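Local coordinates for twin-arginine translocation pathway signal protein (Burkholderia phytofirmans, PDB 2RJO) that binds beta-D-galactopyranose in the cleft between its two lobes and probably serves as a periplasmic sugar-binding protein, at residues 49-54 / 77-82; 88-93 / 266-271; 185-190 / 210-215. One frame throughout, in Å; residues are numbered along the deposited sequence.

Interactions 1 and 2 lie in the lobe built on the mixed sheet, their centres about 16 Å apart, whereas interaction 3 belongs to the other lobe, its centre about 34 and 42 Å from theirs. Interactions 1 and 3 are of one kind: two helices pack through apolar side chains above an intervening strand. They differ in spacing, with branched side chains between axes 10.4 Å apart in the first and alanines at 8.3 Å in the third. Interaction 2 instead sets a strand against a helix end far along the chain through a CH-pi contact. Interaction 3 is buried, while interactions 1 and 2 are only partly so. None has a hydrogen bond between its segments.

Interaction 1: 49-54 / 77-82; sequences KGIADI and ARVIVE
I51 and I80 carry this contact, with I54 and V79 adding to it; all four meet through carbon alone. Helices 47-60 and 74-87 run almost parallel, 6° apart over these segments, with axes separated by 10.4 Å, a gap bridged by branched side chains. In I51 the CG1 branch stands opposite the backbone N (chi1 -173°), and a turn at chi2 bends CD1 over I80, whose CG1 it meets at 3.8 Å. I80 CG1 in turn stands opposite its own carbonyl carbon (chi1 -68°), which brings it to both I51 CD1 and I54 CD1. The I51 and I80 side chains thus pass alongside each other, pointing contrary ways. I51 and V79 instead reach tip to tip, I51 CG1 lying 4.1 Å from V79 CG2. Deeper in the interface, I54 lies nearly perpendicular to I80, and I54 CD1 comes within 3.6 Å of I80 CD1. Both of these buried side chains also touch L67 of strand 65-69, through which the two helices are joined, as in the alternating alpha/beta order of periplasmic binding proteins. With no hydrogen bond between the segments, the contact is apolar throughout, depends on shape and dispersion, and is partly exposed at I51-V79.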
loop_
_atom_site.group_PDB
_atom_site.type_symbol
_atom_site.label_atom_id
_atom_site.label_comp_id
_atom_site.label_asym_id
_atom_site.label_seq_id
_atom_site.Cartn_x
_atom_site.Cartn_y
_atom_site.Cartn_z
ATOM N N LYS A 49 16.994 8.706 6.159
ATOM C CA LYS A 49 17.702 7.427 6.113
ATOM C C LYS A 49 17.469 6.717 4.775
ATOM O O LYS A 49 18.401 6.174 4.182
ATOM C CB LYS A 49 17.237 6.513 7.245
ATOM C CG LYS A 49 17.861 5.142 7.154
ATOM C CD LYS A 49 17.419 4.217 8.258
ATOM C CE LYS A 49 17.970 2.826 8.009
ATOM N NZ LYS A 49 17.615 1.902 9.096
ATOM N N GLY A 50 16.221 6.724 4.312
ATOM C CA GLY A 50 15.890 6.074 3.056
ATOM C C GLY A 50 16.686 6.570 1.868
ATOM O O GLY A 50 17.193 5.779 1.073
ATOM N N ILE A 51 16.813 7.883 1.733
ATOM C CA ILE A 51 17.559 8.412 0.606
ATOM C C ILE A 51 19.055 8.194 0.801
ATOM O O ILE A 51 19.797 7.967 -0.162
ATOM C CB ILE A 51 17.256 9.910 0.391
ATOM C CG1 ILE A 51 17.917 10.388 -0.896
ATOM C CG2 ILE A 51 17.763 10.717 1.549
ATOM C CD1 ILE A 51 17.530 9.567 -2.111
ATOM N N ALA A 52 19.502 8.238 2.051
ATOM C CA ALA A 52 20.917 8.031 2.345
ATOM C C ALA A 52 21.333 6.629 1.924
ATOM O O ALA A 52 22.361 6.450 1.266
ATOM C CB ALA A 52 21.179 8.232 3.835
ATOM N N ASP A 53 20.527 5.637 2.300
ATOM C CA ASP A 53 20.795 4.243 1.963
ATOM C C ASP A 53 20.782 3.992 0.459
ATOM O O ASP A 53 21.627 3.258 -0.069
ATOM C CB ASP A 53 19.763 3.330 2.635
ATOM C CG ASP A 53 19.930 3.273 4.136
ATOM O OD1 ASP A 53 20.740 4.060 4.667
ATOM O OD2 ASP A 53 19.249 2.448 4.792
ATOM N N ILE A 54 19.811 4.590 -0.223
ATOM C CA ILE A 54 19.689 4.430 -1.660
ATOM C C ILE A 54 20.940 4.991 -2.321
ATOM O O ILE A 54 21.455 4.403 -3.270
ATOM C CB ILE A 54 18.432 5.153 -2.197
ATOM C CG1 ILE A 54 17.173 4.388 -1.775
ATOM C CG2 ILE A 54 18.493 5.256 -3.699
ATOM C CD1 ILE A 54 15.874 5.106 -2.070
ATOM N N ALA A 77 10.126 10.763 -3.345
ATOM C CA ALA A 77 10.109 10.165 -4.679
ATOM C C ALA A 77 10.955 10.891 -5.717
ATOM O O ALA A 77 11.704 10.254 -6.457
ATOM C CB ALA A 77 8.687 10.069 -5.180
ATOM N N ARG A 78 10.839 12.213 -5.784
ATOM C CA ARG A 78 11.596 12.960 -6.775
ATOM C C ARG A 78 13.094 12.847 -6.564
ATOM O O ARG A 78 13.836 12.567 -7.502
ATOM C CB ARG A 78 11.208 14.440 -6.781
ATOM C CG ARG A 78 11.789 15.205 -7.981
ATOM C CD ARG A 78 11.698 16.710 -7.778
ATOM N NE ARG A 78 10.390 17.119 -7.276
ATOM C CZ ARG A 78 9.268 17.108 -7.990
ATOM N NH1 ARG A 78 9.282 16.709 -9.254
ATOM N NH2 ARG A 78 8.130 17.506 -7.429
ATOM N N VAL A 79 13.553 13.050 -5.337
ATOM C CA VAL A 79 14.986 12.974 -5.100
ATOM C C VAL A 79 15.521 11.571 -5.370
ATOM O O VAL A 79 16.626 11.421 -5.893
ATOM C CB VAL A 79 15.345 13.419 -3.679
ATOM C CG1 VAL A 79 14.660 12.550 -2.664
ATOM C CG2 VAL A 79 16.833 13.382 -3.500
ATOM N N ILE A 80 14.738 10.548 -5.035
ATOM C CA ILE A 80 15.155 9.175 -5.285
ATOM C C ILE A 80 15.276 8.957 -6.785
ATOM O O ILE A 80 16.252 8.395 -7.259
ATOM C CB ILE A 80 14.130 8.166 -4.727
ATOM C CG1 ILE A 80 14.130 8.223 -3.203
ATOM C CG2 ILE A 80 14.441 6.755 -5.241
ATOM C CD1 ILE A 80 13.064 7.358 -2.570
ATOM N N VAL A 81 14.268 9.404 -7.522
ATOM C CA VAL A 81 14.262 9.257 -8.970
ATOM C C VAL A 81 15.415 10.023 -9.615
ATOM O O VAL A 81 16.000 9.564 -10.587
ATOM C CB VAL A 81 12.944 9.763 -9.562
ATOM C CG1 VAL A 81 13.043 9.818 -11.075
ATOM C CG2 VAL A 81 11.806 8.865 -9.128
ATOM N N GLU A 82 15.732 11.194 -9.065
ATOM C CA GLU A 82 16.817 12.010 -9.586
ATOM C C GLU A 82 18.130 11.280 -9.370
ATOM O O GLU A 82 18.965 11.229 -10.263
ATOM C CB GLU A 82 16.868 13.355 -8.869
ATOM C CG GLU A 82 16.015 14.461 -9.489
ATOM C CD GLU A 82 15.612 15.527 -8.475
ATOM O OE1 GLU A 82 16.326 15.699 -7.450
ATOM O OE2 GLU A 82 14.582 16.201 -8.704
#

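Interaction 2: 88-93 / 266-271; sequences GAYVTT and QAKEKK
Y90 packs against A267 and K268 where the sheet of one lobe of the periplasmic binding fold meets the C-terminal end of helix 253-268. The lobe is a Rossmann-like alpha/beta/alpha unit, and strand 90-94 lies within its sheet, paired in parallel with strands 65-69 and 110-115. The evidence for a CH-pi contact is direct: K268 CB lies 3.9 Å from the centroid of the Y90 ring, 25° off the ring normal. K268 CA is over the same face, 3.7 Å above the plane of the Y90 ring near its centre, so backbone and side chain together cover that face. The lysine then runs across the ring at about a right angle to the tyrosine side chain, as CG stands opposite the backbone N (chi1 -180°) and carries the chain along the CD2-CE2 side; K268 CG is 3.7 Å from Y90 CE2. This aliphatic stem continues toward T6, N64 and V66. V111 of strand 110-115 touches both Y90 and A267, adding an apolar neighbour on the sheet. Further along strand 90-94, T92 OG1 is hydrogen-bonded to the backbone O of G260, a second tie to helix 253-268. That helix finishes just past the contact in a Schellman motif: K270 has a positive phi of 59°, and K271 N reaches back to Q266 O at 2.8 Å. A267 serves both structures, its O accepting the bond from K270 N while its CB approaches the ring obliquely, 4.0 Å from Y90 CD1.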
loop_
_atom_site.group_PDB
_atom_site.type_symbol
_atom_site.label_atom_id
_atom_site.label_comp_id
_atom_site.label_asym_id
_atom_site.label_seq_id
_atom_site.Cartn_x
_atom_site.Cartn_y
_atom_site.Cartn_z
ATOM N N GLY A 88 22.253 6.165 -13.480
ATOM C CA GLY A 88 22.001 5.270 -14.592
ATOM C C GLY A 88 21.254 4.021 -14.154
ATOM O O GLY A 88 21.107 3.065 -14.924
ATOM N N ALA A 89 20.797 4.010 -12.907
ATOM C CA ALA A 89 20.047 2.871 -12.389
ATOM C C ALA A 89 18.593 2.978 -12.862
ATOM O O ALA A 89 18.201 3.986 -13.451
ATOM C CB ALA A 89 20.107 2.866 -10.873
ATOM N N TYR A 90 17.802 1.939 -12.601
ATOM C CA TYR A 90 16.395 1.912 -12.994
ATOM C C TYR A 90 15.526 1.810 -11.747
ATOM O O TYR A 90 15.814 1.013 -10.849
ATOM C CB TYR A 90 16.145 0.723 -13.915
ATOM C CG TYR A 90 16.791 0.888 -15.272
ATOM C CD1 TYR A 90 16.052 1.339 -16.358
ATOM C CD2 TYR A 90 18.163 0.687 -15.446
ATOM C CE1 TYR A 90 16.650 1.599 -17.582
ATOM C CE2 TYR A 90 18.778 0.949 -16.676
ATOM C CZ TYR A 90 18.007 1.409 -17.739
ATOM O OH TYR A 90 18.583 1.703 -18.954
ATOM N N VAL A 91 14.457 2.598 -11.692
ATOM C CA VAL A 91 13.606 2.592 -10.509
ATOM C C VAL A 91 12.111 2.581 -10.786
ATOM O O VAL A 91 11.636 3.178 -11.751
ATOM C CB VAL A 91 13.916 3.823 -9.634
ATOM C CG1 VAL A 91 13.583 5.099 -10.409
ATOM C CG2 VAL A 91 13.126 3.763 -8.332
ATOM N N THR A 92 11.382 1.901 -9.911
ATOM C CA THR A 92 9.933 1.805 -9.995
ATOM C C THR A 92 9.388 2.350 -8.679
ATOM O O THR A 92 9.912 2.042 -7.612
ATOM C CB THR A 92 9.476 0.335 -10.183
ATOM O OG1 THR A 92 9.687 -0.053 -11.545
ATOM C CG2 THR A 92 7.995 0.169 -9.841
ATOM N N THR A 93 8.348 3.170 -8.767
ATOM C CA THR A 93 7.736 3.764 -7.581
ATOM C C THR A 93 6.403 3.111 -7.243
ATOM O O THR A 93 5.674 2.676 -8.127
ATOM C CB THR A 93 7.519 5.284 -7.777
ATOM O OG1 THR A 93 8.776 5.956 -7.669
ATOM C CG2 THR A 93 6.588 5.833 -6.718
ATOM N N GLN A 266 13.608 -5.700 -16.704
ATOM C CA GLN A 266 13.358 -5.869 -18.121
ATOM C C GLN A 266 13.628 -4.579 -18.877
ATOM O O GLN A 266 13.926 -4.603 -20.067
ATOM C CB GLN A 266 11.925 -6.334 -18.369
ATOM C CG GLN A 266 11.695 -7.769 -17.953
ATOM C CD GLN A 266 10.452 -8.377 -18.562
ATOM O OE1 GLN A 266 10.162 -8.175 -19.740
ATOM N NE2 GLN A 266 9.718 -9.146 -17.765
ATOM N N ALA A 267 13.513 -3.447 -18.195
ATOM C CA ALA A 267 13.787 -2.174 -18.846
ATOM C C ALA A 267 15.298 -2.078 -19.014
ATOM O O ALA A 267 15.783 -1.732 -20.083
ATOM C CB ALA A 267 13.276 -1.020 -17.997
ATOM N N LYS A 268 16.034 -2.417 -17.956
ATOM C CA LYS A 268 17.496 -2.374 -17.975
ATOM C C LYS A 268 18.073 -3.315 -19.020
ATOM O O LYS A 268 19.085 -3.008 -19.646
ATOM C CB LYS A 268 18.069 -2.738 -16.598
ATOM C CG LYS A 268 19.590 -2.707 -16.548
ATOM C CD LYS A 268 20.124 -3.143 -15.189
ATOM C CE LYS A 268 21.649 -3.211 -15.186
ATOM N NZ LYS A 268 22.305 -1.917 -15.523
ATOM N N GLU A 269 17.432 -4.462 -19.207
ATOM C CA GLU A 269 17.914 -5.432 -20.184
ATOM C C GLU A 269 17.410 -5.098 -21.568
ATOM O O GLU A 269 17.653 -5.835 -22.523
ATOM C CB GLU A 269 17.466 -6.837 -19.807
ATOM C CG GLU A 269 18.038 -7.302 -18.470
ATOM C CD GLU A 269 17.566 -8.688 -18.085
ATOM O OE1 GLU A 269 16.362 -8.963 -18.259
ATOM O OE2 GLU A 269 18.390 -9.496 -17.604
ATOM N N LYS A 270 16.709 -3.974 -21.670
ATOM C CA LYS A 270 16.165 -3.529 -22.937
ATOM C C LYS A 270 15.219 -4.565 -23.530
ATOM O O LYS A 270 15.113 -4.689 -24.751
ATOM C CB LYS A 270 17.308 -3.206 -23.907
ATOM C CG LYS A 270 18.322 -2.214 -23.319
ATOM C CD LYS A 270 19.164 -1.569 -24.399
ATOM C CE LYS A 270 20.208 -0.627 -23.813
ATOM N NZ LYS A 270 20.901 0.163 -24.891
ATOM N N LYS A 271 14.537 -5.308 -22.658
ATOM C CA LYS A 271 13.563 -6.307 -23.085
ATOM C C LYS A 271 12.254 -5.583 -23.413
ATOM O O LYS A 271 11.416 -6.103 -24.146
ATOM C CB LYS A 271 13.326 -7.356 -21.984
ATOM C CG LYS A 271 14.516 -8.280 -21.753
ATOM C CD LYS A 271 14.336 -9.220 -20.557
ATOM C CE LYS A 271 13.278 -10.286 -20.811
ATOM N NZ LYS A 271 13.672 -11.228 -21.912
#

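Interaction 3: 185-190 / 210-215; sequences PIMQAW and LGAIEA
M187, present as selenomethionine, presses its CB and CG into the surface made by A212 and A215, and here the packing is tight. M187 CG lies 3.4 Å from A212 CA and 3.5 Å from A212 CB, while M187 CB is 3.5 Å from A215 CB; all three carbon pairs are closer than usual van der Waals contact. The torsions agree with a confined side chain: chi1 of M187 is -116°, well away from a staggered value, and the chain bends again at chi2 (-64°) and at chi3. A212 and A215, three residues apart on one helix, have no side chain beyond CB, so M187 also reaches the backbone CA of A212 and the backbones come near, with 5.6 Å between the CA atoms of M187 and A212. The segment axes accordingly approach to 8.3 Å, crossing at -48°. In the fold, helices 180-194 and 206-218 are joined through strand 198-203 of the four-stranded parallel sheet, a helix-strand-helix portion of the Rossmann-like lobe of a periplasmic binding protein. M187 also touches V201 of that strand and V140 of strand 137-143, so the sheet backs the tight part of the contact. A215 has further apolar neighbours in F184 and M191, both on helix 180-194, beyond the short segment itself. The looser side is at Q188, which is partly exposed and loses little surface to the other helix. There Q188 CG merely grazes A215 CB at 4.2 Å. Beyond CG the glutamine chain continues extended, and its terminal amide makes no contact with segment 210-215.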
loop_
_atom_site.group_PDB
_atom_site.type_symbol
_atom_site.label_atom_id
_atom_site.label_comp_id
_atom_site.label_asym_id
_atom_site.label_seq_id
_atom_site.Cartn_x
_atom_site.Cartn_y
_atom_site.Cartn_z
ATOM N N PRO A 185 -3.912 3.437 21.228
ATOM C CA PRO A 185 -4.301 4.482 22.184
ATOM C C PRO A 185 -5.318 5.493 21.668
ATOM O O PRO A 185 -6.004 6.139 22.456
ATOM C CB PRO A 185 -2.966 5.132 22.557
ATOM C CG PRO A 185 -2.135 4.932 21.347
ATOM C CD PRO A 185 -2.468 3.505 20.950
ATOM N N ILE A 186 -5.420 5.641 20.352
ATOM C CA ILE A 186 -6.390 6.577 19.794
ATOM C C ILE A 186 -7.798 5.965 19.885
ATOM O O ILE A 186 -8.774 6.674 20.138
ATOM C CB ILE A 186 -6.064 6.914 18.320
ATOM C CG1 ILE A 186 -4.776 7.744 18.243
ATOM C CG2 ILE A 186 -7.205 7.687 17.694
ATOM C CD1 ILE A 186 -4.363 8.120 16.819
HETATM N N MSE A 187 -7.894 4.651 19.681
HETATM C CA MSE A 187 -9.172 3.953 19.761
HETATM C C MSE A 187 -9.674 4.007 21.195
HETATM O O MSE A 187 -10.867 4.177 21.443
HETATM C CB MSE A 187 -9.017 2.487 19.345
HETATM C CG MSE A 187 -9.785 2.088 18.086
HETATM SE SE MSE A 187 -11.581 2.191 18.201
HETATM C CE MSE A 187 -11.938 3.138 16.927
ATOM N N GLN A 188 -8.749 3.854 22.137
ATOM C CA GLN A 188 -9.084 3.880 23.555
ATOM C C GLN A 188 -9.694 5.211 23.944
ATOM O O GLN A 188 -10.757 5.250 24.562
ATOM C CB GLN A 188 -7.839 3.641 24.409
ATOM C CG GLN A 188 -7.254 2.270 24.256
ATOM C CD GLN A 188 -6.139 2.020 25.235
ATOM O OE1 GLN A 188 -5.101 2.707 25.217
ATOM N NE2 GLN A 188 -6.335 1.031 26.106
ATOM N N ALA A 189 -9.011 6.297 23.590
ATOM C CA ALA A 189 -9.484 7.639 23.908
ATOM C C ALA A 189 -10.840 7.917 23.262
ATOM O O ALA A 189 -11.657 8.644 23.829
ATOM C CB ALA A 189 -8.470 8.680 23.456
ATOM N N TRP A 190 -11.077 7.355 22.078
ATOM C CA TRP A 190 -12.359 7.548 21.396
ATOM C C TRP A 190 -13.496 6.840 22.122
ATOM O O TRP A 190 -14.624 7.330 22.146
ATOM C CB TRP A 190 -12.327 7.004 19.969
ATOM C CG TRP A 190 -11.764 7.932 18.935
ATOM C CD1 TRP A 190 -11.722 9.295 18.980
ATOM C CD2 TRP A 190 -11.229 7.555 17.663
ATOM N NE1 TRP A 190 -11.195 9.790 17.813
ATOM C CE2 TRP A 190 -10.886 8.743 16.985
ATOM C CE3 TRP A 190 -11.011 6.324 17.027
ATOM C CZ2 TRP A 190 -10.333 8.735 15.696
ATOM C CZ3 TRP A 190 -10.461 6.320 15.742
ATOM C CH2 TRP A 190 -10.131 7.515 15.097
ATOM N N LEU A 210 -6.282 -3.406 12.896
ATOM C CA LEU A 210 -5.929 -4.429 13.883
ATOM C C LEU A 210 -5.600 -3.739 15.193
ATOM O O LEU A 210 -5.807 -4.294 16.266
ATOM C CB LEU A 210 -4.730 -5.266 13.405
ATOM C CG LEU A 210 -5.044 -6.202 12.229
ATOM C CD1 LEU A 210 -3.778 -6.871 11.725
ATOM C CD2 LEU A 210 -6.051 -7.244 12.666
ATOM N N GLY A 211 -5.086 -2.519 15.095
ATOM C CA GLY A 211 -4.762 -1.756 16.287
ATOM C C GLY A 211 -6.075 -1.357 16.928
ATOM O O GLY A 211 -6.214 -1.389 18.147
ATOM N N ALA A 212 -7.044 -0.979 16.097
ATOM C CA ALA A 212 -8.362 -0.597 16.584
ATOM C C ALA A 212 -9.029 -1.819 17.235
ATOM O O ALA A 212 -9.615 -1.718 18.309
ATOM C CB ALA A 212 -9.215 -0.078 15.425
ATOM N N ILE A 213 -8.927 -2.970 16.579
ATOM C CA ILE A 213 -9.524 -4.191 17.095
ATOM C C ILE A 213 -8.873 -4.667 18.390
ATOM O O ILE A 213 -9.511 -5.343 19.189
ATOM C CB ILE A 213 -9.470 -5.314 16.050
ATOM C CG1 ILE A 213 -10.344 -4.931 14.851
ATOM C CG2 ILE A 213 -9.926 -6.621 16.670
ATOM C CD1 ILE A 213 -10.199 -5.848 13.636
ATOM N N GLU A 214 -7.611 -4.317 18.607
ATOM C CA GLU A 214 -6.933 -4.714 19.838
ATOM C C GLU A 214 -7.474 -3.907 21.006
ATOM O O GLU A 214 -7.530 -4.389 22.137
ATOM C CB GLU A 214 -5.432 -4.500 19.726
ATOM C CG GLU A 214 -4.739 -5.504 18.821
ATOM C CD GLU A 214 -3.286 -5.146 18.572
ATOM O OE1 GLU A 214 -3.032 -4.024 18.081
ATOM O OE2 GLU A 214 -2.402 -5.986 18.869
ATOM N N ALA A 215 -7.865 -2.671 20.724
ATOM C CA ALA A 215 -8.427 -1.795 21.731
ATOM C C ALA A 215 -9.847 -2.282 22.031
ATOM O O ALA A 215 -10.256 -2.348 23.187
ATOM C CB ALA A 215 -8.447 -0.361 21.222
#